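Long-range contact in PP1b (PDB 6JDR), which probably unwinds RNA and DNA duplexes in the 5' to 3' direction as the ATP-hydrolysing helicase portion of an arterivirus replicase polyprotein: residues A227-L239 / F258-Q270. The protein carries 1 engineered substitution. Sequence-based numbering, arbitrary orientation.
Sequences AAYCNHLDVLRLL and FDSHCYVFDIMPQ. With ZN (zinc ion), chain E.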
# COMPACT_ATOMS: atom_id res chain seq x y z
N ALA A 227 2.36 7.28 -5.16
CA ALA A 227 3.36 6.47 -5.85
C ALA A 227 3.74 6.98 -7.25
O ALA A 227 4.90 6.92 -7.64
CB ALA A 227 2.91 5.03 -5.93
N ALA A 228 2.77 7.50 -7.99
CA ALA A 228 3.00 7.96 -9.37
C ALA A 228 3.83 9.24 -9.45
O ALA A 228 4.30 9.61 -10.53
CB ALA A 228 1.68 8.14 -10.10
N TYR A 229 3.99 9.92 -8.32
CA TYR A 229 4.75 11.17 -8.27
C TYR A 229 6.16 10.98 -7.71
O TYR A 229 6.95 11.93 -7.70
CB TYR A 229 3.98 12.18 -7.42
CG TYR A 229 2.63 12.53 -8.01
CD1 TYR A 229 2.47 13.65 -8.81
CD2 TYR A 229 1.52 11.72 -7.78
CE1 TYR A 229 1.23 13.97 -9.36
CE2 TYR A 229 0.28 12.02 -8.32
CZ TYR A 229 0.15 13.15 -9.11
OH TYR A 229 -1.08 13.47 -9.66
N CYS A 230 6.51 9.77 -7.29
CA CYS A 230 7.72 9.56 -6.48
C CYS A 230 9.01 9.49 -7.29
O CYS A 230 9.00 9.17 -8.47
CB CYS A 230 7.58 8.29 -5.64
SG CYS A 230 6.52 8.50 -4.21
N ASN A 231 10.11 9.79 -6.61
CA ASN A 231 11.44 9.71 -7.20
C ASN A 231 11.82 8.25 -7.44
O ASN A 231 11.79 7.45 -6.52
CB ASN A 231 12.47 10.38 -6.28
CG ASN A 231 13.89 10.31 -6.82
OD1 ASN A 231 14.50 9.24 -6.84
ND2 ASN A 231 14.42 11.45 -7.24
N HIS A 232 12.18 7.93 -8.68
CA HIS A 232 12.38 6.53 -9.08
C HIS A 232 13.52 5.86 -8.32
O HIS A 232 13.37 4.74 -7.86
CB HIS A 232 12.62 6.43 -10.59
CG HIS A 232 11.45 6.82 -11.42
ND1 HIS A 232 11.42 6.66 -12.79
CD2 HIS A 232 10.26 7.38 -11.09
CE1 HIS A 232 10.27 7.10 -13.26
NE2 HIS A 232 9.55 7.55 -12.25
N LEU A 233 14.63 6.57 -8.17
CA LEU A 233 15.80 6.03 -7.47
C LEU A 233 15.51 5.80 -5.98
O LEU A 233 15.94 4.80 -5.42
CB LEU A 233 17.01 6.95 -7.64
CG LEU A 233 18.34 6.42 -7.07
CD1 LEU A 233 18.79 5.17 -7.81
CD2 LEU A 233 19.42 7.49 -7.13
N ASP A 234 14.79 6.73 -5.35
CA ASP A 234 14.41 6.55 -3.95
C ASP A 234 13.50 5.34 -3.76
O ASP A 234 13.59 4.65 -2.75
CB ASP A 234 13.70 7.80 -3.41
CG ASP A 234 14.63 8.96 -3.21
OD1 ASP A 234 15.84 8.74 -3.02
OD2 ASP A 234 14.16 10.11 -3.22
N VAL A 235 12.64 5.08 -4.74
CA VAL A 235 11.76 3.92 -4.67
C VAL A 235 12.58 2.63 -4.72
O VAL A 235 12.32 1.68 -3.98
CB VAL A 235 10.70 3.94 -5.79
CG1 VAL A 235 9.97 2.61 -5.88
CG2 VAL A 235 9.71 5.07 -5.54
N LEU A 236 13.59 2.61 -5.59
CA LEU A 236 14.50 1.47 -5.67
C LEU A 236 15.31 1.28 -4.39
O LEU A 236 15.59 0.15 -4.00
CB LEU A 236 15.43 1.62 -6.87
CG LEU A 236 14.78 1.52 -8.26
CD1 LEU A 236 15.86 1.65 -9.32
CD2 LEU A 236 14.02 0.22 -8.42
N ARG A 237 15.67 2.38 -3.73
CA ARG A 237 16.34 2.31 -2.43
C ARG A 237 15.47 1.58 -1.40
O ARG A 237 15.96 0.70 -0.70
CB ARG A 237 16.69 3.71 -1.90
CG ARG A 237 17.87 4.37 -2.58
CD ARG A 237 18.13 5.75 -2.00
NE ARG A 237 19.31 6.39 -2.59
CZ ARG A 237 19.32 7.52 -3.30
NH1 ARG A 237 18.20 8.21 -3.54
NH2 ARG A 237 20.48 7.98 -3.78
N LEU A 238 14.20 1.95 -1.32
CA LEU A 238 13.25 1.29 -0.41
C LEU A 238 13.07 -0.18 -0.77
O LEU A 238 13.20 -1.05 0.09
CB LEU A 238 11.89 1.99 -0.44
CG LEU A 238 11.80 3.42 0.09
CD1 LEU A 238 10.35 3.89 0.06
CD2 LEU A 238 12.38 3.54 1.49
N LEU A 239 12.78 -0.45 -2.03
CA LEU A 239 12.56 -1.81 -2.49
C LEU A 239 13.79 -2.72 -2.34
O LEU A 239 13.65 -3.94 -2.36
CB LEU A 239 12.08 -1.82 -3.94
CG LEU A 239 10.63 -1.36 -4.08
CD1 LEU A 239 10.27 -1.14 -5.54
CD2 LEU A 239 9.69 -2.36 -3.44
N PHE A 258 2.91 12.42 -20.77
CA PHE A 258 2.32 12.97 -19.54
C PHE A 258 2.33 11.94 -18.41
O PHE A 258 1.71 12.17 -17.37
CB PHE A 258 0.88 13.42 -19.79
CG PHE A 258 0.76 14.85 -20.24
CD1 PHE A 258 0.32 15.83 -19.37
CD2 PHE A 258 1.08 15.21 -21.55
CE1 PHE A 258 0.20 17.14 -19.78
CE2 PHE A 258 0.96 16.52 -21.97
CZ PHE A 258 0.52 17.49 -21.08
N ASP A 259 3.03 10.83 -18.60
CA ASP A 259 3.06 9.77 -17.61
C ASP A 259 4.48 9.29 -17.36
O ASP A 259 5.09 8.66 -18.22
CB ASP A 259 2.18 8.60 -18.07
CG ASP A 259 2.08 7.50 -17.03
OD1 ASP A 259 1.61 6.40 -17.39
OD2 ASP A 259 2.46 7.73 -15.86
N SER A 260 4.98 9.60 -16.17
CA SER A 260 6.22 9.04 -15.68
C SER A 260 5.95 8.43 -14.32
O SER A 260 5.38 9.08 -13.44
CB SER A 260 7.30 10.11 -15.57
OG SER A 260 8.38 9.66 -14.78
N HIS A 261 6.33 7.17 -14.15
CA HIS A 261 6.22 6.49 -12.87
C HIS A 261 7.25 5.38 -12.84
O HIS A 261 7.69 4.92 -13.89
CB HIS A 261 4.81 5.93 -12.68
CG HIS A 261 4.37 5.00 -13.77
ND1 HIS A 261 3.68 5.43 -14.88
CD2 HIS A 261 4.53 3.66 -13.91
CE1 HIS A 261 3.43 4.39 -15.66
NE2 HIS A 261 3.93 3.31 -15.10
N CYS A 262 7.64 4.95 -11.65
CA CYS A 262 8.66 3.92 -11.53
C CYS A 262 8.22 2.65 -12.25
O CYS A 262 7.08 2.21 -12.10
CB CYS A 262 8.98 3.62 -10.06
SG CYS A 262 10.56 2.77 -9.82
N TYR A 263 9.12 2.07 -13.03
CA TYR A 263 8.83 0.85 -13.81
C TYR A 263 8.31 -0.30 -12.94
O TYR A 263 7.53 -1.12 -13.42
CB TYR A 263 10.08 0.38 -14.56
CG TYR A 263 11.07 -0.34 -13.67
CD1 TYR A 263 11.07 -1.73 -13.58
CD2 TYR A 263 11.98 0.37 -12.89
CE1 TYR A 263 11.96 -2.39 -12.74
CE2 TYR A 263 12.88 -0.28 -12.06
CZ TYR A 263 12.86 -1.66 -11.99
OH TYR A 263 13.75 -2.32 -11.17
N VAL A 264 8.73 -0.35 -11.68
CA VAL A 264 8.32 -1.43 -10.78
C VAL A 264 6.81 -1.56 -10.65
O VAL A 264 6.31 -2.66 -10.44
CB VAL A 264 8.94 -1.30 -9.36
CG1 VAL A 264 10.46 -1.43 -9.42
CG2 VAL A 264 8.53 -0.00 -8.67
N PHE A 265 6.08 -0.45 -10.80
CA PHE A 265 4.62 -0.47 -10.66
C PHE A 265 3.91 -1.22 -11.78
O PHE A 265 2.81 -1.73 -11.58
CB PHE A 265 4.05 0.95 -10.57
CG PHE A 265 4.67 1.79 -9.49
CD1 PHE A 265 5.00 1.25 -8.26
CD2 PHE A 265 4.92 3.14 -9.71
CE1 PHE A 265 5.58 2.02 -7.27
CE2 PHE A 265 5.50 3.92 -8.73
CZ PHE A 265 5.83 3.36 -7.51
N ASP A 266 4.55 -1.30 -12.94
CA ASP A 266 4.01 -2.05 -14.08
C ASP A 266 4.25 -3.56 -13.97
O ASP A 266 3.67 -4.32 -14.74
CB ASP A 266 4.59 -1.51 -15.38
CG ASP A 266 4.25 -0.04 -15.60
OD1 ASP A 266 3.07 0.32 -15.44
OD2 ASP A 266 5.17 0.75 -15.92
N ILE A 267 5.09 -3.98 -13.04
CA ILE A 267 5.34 -5.40 -12.79
C ILE A 267 4.96 -5.82 -11.37
O ILE A 267 5.15 -6.96 -10.98
CB ILE A 267 6.81 -5.78 -13.10
CG1 ILE A 267 7.79 -4.93 -12.27
CG2 ILE A 267 7.10 -5.59 -14.58
CD1 ILE A 267 9.23 -5.38 -12.39
N MET A 268 4.39 -4.88 -10.61
CA MET A 268 3.97 -5.13 -9.24
C MET A 268 2.58 -5.78 -9.27
O MET A 268 1.81 -5.55 -10.21
CB MET A 268 3.91 -3.79 -8.50
CG MET A 268 4.11 -3.85 -6.99
SD MET A 268 4.31 -2.19 -6.31
CE MET A 268 6.08 -2.10 -6.05
N PRO A 269 2.27 -6.62 -8.27
CA PRO A 269 0.89 -7.12 -8.18
C PRO A 269 -0.09 -5.99 -7.92
O PRO A 269 0.08 -5.23 -6.96
CB PRO A 269 0.94 -8.10 -7.00
CG PRO A 269 2.37 -8.49 -6.89
CD PRO A 269 3.16 -7.29 -7.31
N GLN A 270 -1.11 -5.87 -8.77
CA GLN A 270 -2.04 -4.74 -8.72
C GLN A 270 -3.40 -5.09 -8.12
O GLN A 270 -3.89 -6.21 -8.27
CB GLN A 270 -2.22 -4.16 -10.12
CG GLN A 270 -0.99 -3.40 -10.60
CD GLN A 270 -1.03 -3.07 -12.08
OE1 GLN A 270 -2.10 -3.01 -12.69
NE2 GLN A 270 0.14 -2.84 -12.66
ZN ZN E . 4.26 10.91 -12.48
O HOH W 1 6.72 6.90 -9.64
O HOH W 2 7.74 9.36 -10.94
O HOH W 3 2.52 9.30 -13.39
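With CG anti to its own carbonyl carbon (chi1 -66°), His232 in the first turn of helix 232-239 lays its imidazole over the backbone of Cys262. Cys262 sets SG anti to its backbone N (chi1 -162°), which directs the sulfur past the ring toward Val235. Cys262 CA stands 3.8 Å from the His232 ring centroid and only 8° off the ring normal, a CH-pi contact in which the imidazole offers a face while its NE2 can still bond to water. The short cysteine side chain lets the backbone come under the ring while SG still packs 4.0 Å from Val235 CG1. Along the helix, Leu236, Leu239 and Val264 pack together: Leu239 CD1 and Val264 CG2 meet tip to tip at 3.8 Å, while Leu236 crosses Tyr263 at about a right angle, its CD2 resting against CE2. Val141 of helix 134-142 touches both Leu239 and Val264. Ala227, whose small side chain lets an aromatic ring come close, puts CB 3.7 Å from Phe265 CZ.

Polar groups are joined through water and metal. One water accepts from Cys262 N and probably donates to Ala227 O; a second, its oxygen 2.9 Å from His232 NE2, also lies near Cys230 O and reaches Ser260 O only weakly. Zinc is bound by Ala228 O at 2.3 Å and Ser260 O at 2.4 Å, with a water that also donates to Asp259 OD2. The shared cation probably offsets the repulsion between these two carbonyl oxygens, 3.1 Å apart, and so holds together two loops of the helicase core that lack a clear direct hydrogen bond.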